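Local coordinates for protein AHL synthase (Burkholderia glumae, PDB 3P2H) that probably makes N-acyl-homoserine lactone quorum-sensing signals from S-adenosyl-L-methionine and fatty acyl groups carried on acyl carrier protein, at residues Arg69-Thr74 and Val97-Arg102. The protein carries 3 engineered substitutions. Numbering follows the deposited sequence.
Sequences RLLPTT and VWELSR. With NOO (N-(3-oxocyclohex-1-en-1-yl)octanamide), chain C; MTA (5'-deoxy-5'-methylthioadenosine), chain B.
P72 lies across the indole of W98 where strands 64-72 and 97-105 run antiparallel inside the mixed sheet of the acetyltransferase-like autoinducer synthase fold. The proline's CA sits over the five-membered ring, 3.8 Å from its centroid and 14° off the normal, a CH-pi contact, and its CB spreads onto CE2. W98 CG turns anti to its own carbonyl carbon (chi1 -85°), which swings the indole back over the neighbouring strand; there its CE3 meets L70 CB at 3.8 Å. Further along the same face L70 CD2 nudges L100 CD1, while the rest of L100 packs on the octanoyl chain of the bound inhibitor, with CB 3.5 Å from NOO C13.

The other face carries R69, L71, E99 and S101. L71 CD1 lies alongside the E99 carboxylate, whose OE2 accepts a hydrogen bond from the backbone N of L79. R102 CG sits over the centre of one face of the R69 guanidinium, and the two guanidinium planes stand 49° apart. Salt bridges probably offset the closeness of the two like charges: D45 bridges both arginines, D48 joins R69 and E43 joins R102, which also reaches MTA N7 through two weak hydrogen bonds. At the far end V97 O accepts from both T73 N and T73 OG1. In the R69 guanidinium plane, NE gives S101 OG a nearly straight hydrogen bond of 2.9 Å.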
loop_
_atom_site.group_PDB
_atom_site.type_symbol
_atom_site.label_atom_id
_atom_site.label_comp_id
_atom_site.label_asym_id
_atom_site.label_seq_id
_atom_site.Cartn_x
_atom_site.Cartn_y
_atom_site.Cartn_z
ATOM N N ARG A 69 2.827 -2.157 0.900
ATOM C CA ARG A 69 2.939 -3.525 0.426
ATOM C C ARG A 69 2.357 -3.591 -0.977
ATOM O O ARG A 69 1.283 -3.051 -1.228
ATOM C CB ARG A 69 2.168 -4.462 1.364
ATOM C CG ARG A 69 2.209 -5.915 0.960
ATOM C CD ARG A 69 1.798 -6.824 2.106
ATOM N NE ARG A 69 0.362 -6.808 2.364
ATOM C CZ ARG A 69 -0.225 -7.519 3.319
ATOM N NH1 ARG A 69 0.506 -8.292 4.109
ATOM N NH2 ARG A 69 -1.540 -7.481 3.467
ATOM N N LEU A 70 3.079 -4.238 -1.886
ATOM C CA LEU A 70 2.629 -4.381 -3.267
ATOM C C LEU A 70 2.528 -5.855 -3.640
ATOM O O LEU A 70 3.454 -6.630 -3.398
ATOM C CB LEU A 70 3.596 -3.671 -4.222
ATOM C CG LEU A 70 3.540 -2.138 -4.197
ATOM C CD1 LEU A 70 4.683 -1.562 -5.010
ATOM C CD2 LEU A 70 2.211 -1.679 -4.754
ATOM N N LEU A 71 1.395 -6.234 -4.222
ATOM C CA LEU A 71 1.154 -7.611 -4.642
ATOM C C LEU A 71 0.535 -7.642 -6.027
ATOM O O LEU A 71 -0.282 -6.796 -6.361
ATOM C CB LEU A 71 0.193 -8.307 -3.674
ATOM C CG LEU A 71 0.641 -8.584 -2.239
ATOM C CD1 LEU A 71 -0.569 -9.026 -1.420
ATOM C CD2 LEU A 71 1.734 -9.651 -2.236
ATOM N N PRO A 72 0.924 -8.621 -6.858
ATOM C CA PRO A 72 0.352 -8.710 -8.202
ATOM C C PRO A 72 -1.029 -9.344 -8.060
ATOM O O PRO A 72 -1.215 -10.241 -7.236
ATOM C CB PRO A 72 1.337 -9.620 -8.931
ATOM C CG PRO A 72 1.757 -10.569 -7.856
ATOM C CD PRO A 72 1.956 -9.655 -6.651
ATOM N N THR A 73 -2.001 -8.894 -8.844
ATOM C CA THR A 73 -3.337 -9.469 -8.732
ATOM C C THR A 73 -3.439 -10.871 -9.330
ATOM O O THR A 73 -4.442 -11.560 -9.131
ATOM C CB THR A 73 -4.398 -8.575 -9.384
ATOM O OG1 THR A 73 -4.015 -8.276 -10.730
ATOM C CG2 THR A 73 -4.569 -7.286 -8.583
ATOM N N THR A 74 -2.411 -11.296 -10.059
ATOM C CA THR A 74 -2.419 -12.627 -10.650
ATOM C C THR A 74 -2.152 -13.672 -9.565
ATOM O O THR A 74 -2.201 -14.875 -9.817
ATOM C CB THR A 74 -1.362 -12.763 -11.748
ATOM O OG1 THR A 74 -0.080 -12.434 -11.214
ATOM C CG2 THR A 74 -1.683 -11.841 -12.913
ATOM N N VAL A 97 -2.570 -4.990 -13.189
ATOM C CA VAL A 97 -3.087 -4.493 -11.917
ATOM C C VAL A 97 -2.362 -5.107 -10.718
ATOM O O VAL A 97 -2.210 -6.327 -10.628
ATOM C CB VAL A 97 -4.597 -4.783 -11.760
ATOM C CG1 VAL A 97 -5.095 -4.228 -10.434
ATOM C CG2 VAL A 97 -5.375 -4.169 -12.903
ATOM N N TRP A 98 -1.917 -4.246 -9.809
ATOM C CA TRP A 98 -1.228 -4.667 -8.591
ATOM C C TRP A 98 -2.009 -4.097 -7.412
ATOM O O TRP A 98 -2.631 -3.046 -7.537
ATOM C CB TRP A 98 0.209 -4.127 -8.554
ATOM C CG TRP A 98 1.211 -4.980 -9.279
ATOM C CD1 TRP A 98 1.199 -5.319 -10.602
ATOM C CD2 TRP A 98 2.366 -5.615 -8.714
ATOM N NE1 TRP A 98 2.273 -6.129 -10.895
ATOM C CE2 TRP A 98 3.004 -6.327 -9.753
ATOM C CE3 TRP A 98 2.922 -5.653 -7.429
ATOM C CZ2 TRP A 98 4.168 -7.071 -9.547
ATOM C CZ3 TRP A 98 4.083 -6.396 -7.223
ATOM C CH2 TRP A 98 4.691 -7.094 -8.278
ATOM N N GLU A 99 -1.983 -4.790 -6.279
ATOM C CA GLU A 99 -2.692 -4.318 -5.099
ATOM C C GLU A 99 -1.773 -3.616 -4.114
ATOM O O GLU A 99 -0.706 -4.128 -3.764
ATOM C CB GLU A 99 -3.382 -5.465 -4.356
ATOM C CG GLU A 99 -4.068 -4.978 -3.081
ATOM C CD GLU A 99 -4.433 -6.094 -2.126
ATOM O OE1 GLU A 99 -3.528 -6.851 -1.735
ATOM O OE2 GLU A 99 -5.620 -6.205 -1.759
ATOM N N LEU A 100 -2.205 -2.445 -3.661
ATOM C CA LEU A 100 -1.451 -1.670 -2.687
ATOM C C LEU A 100 -2.145 -1.861 -1.345
ATOM O O LEU A 100 -3.340 -1.607 -1.229
ATOM C CB LEU A 100 -1.456 -0.187 -3.072
ATOM C CG LEU A 100 -0.737 0.771 -2.116
ATOM C CD1 LEU A 100 0.729 0.384 -2.005
ATOM C CD2 LEU A 100 -0.877 2.206 -2.620
ATOM N N SER A 101 -1.408 -2.333 -0.344
ATOM C CA SER A 101 -1.977 -2.538 0.987
ATOM C C SER A 101 -0.986 -2.116 2.072
ATOM O O SER A 101 0.134 -1.720 1.769
ATOM C CB SER A 101 -2.373 -4.005 1.187
ATOM O OG SER A 101 -1.265 -4.863 1.001
ATOM N N ARG A 102 -1.408 -2.210 3.330
ATOM C CA ARG A 102 -0.571 -1.830 4.461
ATOM C C ARG A 102 0.213 -0.565 4.120
ATOM O O ARG A 102 1.441 -0.531 4.198
ATOM C CB ARG A 102 0.388 -2.972 4.824
ATOM C CG ARG A 102 -0.294 -4.224 5.384
ATOM C CD ARG A 102 -1.059 -3.931 6.677
ATOM N NE ARG A 102 -1.416 -5.150 7.405
ATOM C CZ ARG A 102 -2.355 -6.017 7.031
ATOM N NH1 ARG A 102 -2.591 -7.096 7.767
ATOM N NH2 ARG A 102 -3.068 -5.807 5.929
HETATM C C1 NOO C . -3.984 5.197 6.964
HETATM O O1 NOO C . -4.550 6.281 7.067
HETATM C C2 NOO C . -4.131 4.313 5.732
HETATM C C3 NOO C . -4.050 2.916 5.802
HETATM C C4 NOO C . -3.586 2.299 7.138
HETATM C C5 NOO C . -2.605 3.206 7.980
HETATM C C6 NOO C . -3.103 4.675 8.142
HETATM N N7 NOO C . -4.379 1.994 4.720
HETATM C C8 NOO C . -3.777 0.829 4.176
HETATM O O8 NOO C . -3.429 -0.147 4.832
HETATM C C9 NOO C . -3.528 0.738 2.654
HETATM C C10 NOO C . -4.184 1.763 1.693
HETATM C C11 NOO C . -4.405 1.107 0.303
HETATM C C12 NOO C . -4.129 2.074 -0.861
HETATM C C13 NOO C . -4.480 1.425 -2.218
HETATM C C14 NOO C . -4.966 2.471 -3.239
HETATM C C15 NOO C . -5.090 1.873 -4.644
HETATM C CS MTA B . -7.825 -2.848 5.255
HETATM S "S5'" MTA B . -9.381 -2.370 6.064
HETATM C "C5'" MTA B . -8.974 -2.675 7.810
HETATM C "C4'" MTA B . -9.482 -4.035 8.294
HETATM O "O4'" MTA B . -8.818 -5.062 7.505
HETATM C "C2'" MTA B . -8.089 -5.421 9.698
HETATM O "O2'" MTA B . -8.032 -6.226 10.880
HETATM C "C3'" MTA B . -9.091 -4.216 9.767
HETATM O "O3'" MTA B . -10.250 -4.601 10.517
HETATM C "C1'" MTA B . -8.547 -6.153 8.424
HETATM N N9 MTA B . -7.483 -7.000 7.845
HETATM C C8 MTA B . -6.248 -6.597 7.396
HETATM N N7 MTA B . -5.563 -7.602 6.945
HETATM C C5 MTA B . -6.310 -8.730 7.069
HETATM C C6 MTA B . -6.116 -10.117 6.757
HETATM N N6 MTA B . -4.926 -10.541 6.192
HETATM N N1 MTA B . -7.125 -11.008 7.028
HETATM C C2 MTA B . -8.308 -10.614 7.585
HETATM N N3 MTA B . -8.503 -9.296 7.886
HETATM C C4 MTA B . -7.565 -8.347 7.655
HETATM O O HOH W 1 -0.376 -8.756 -11.297
#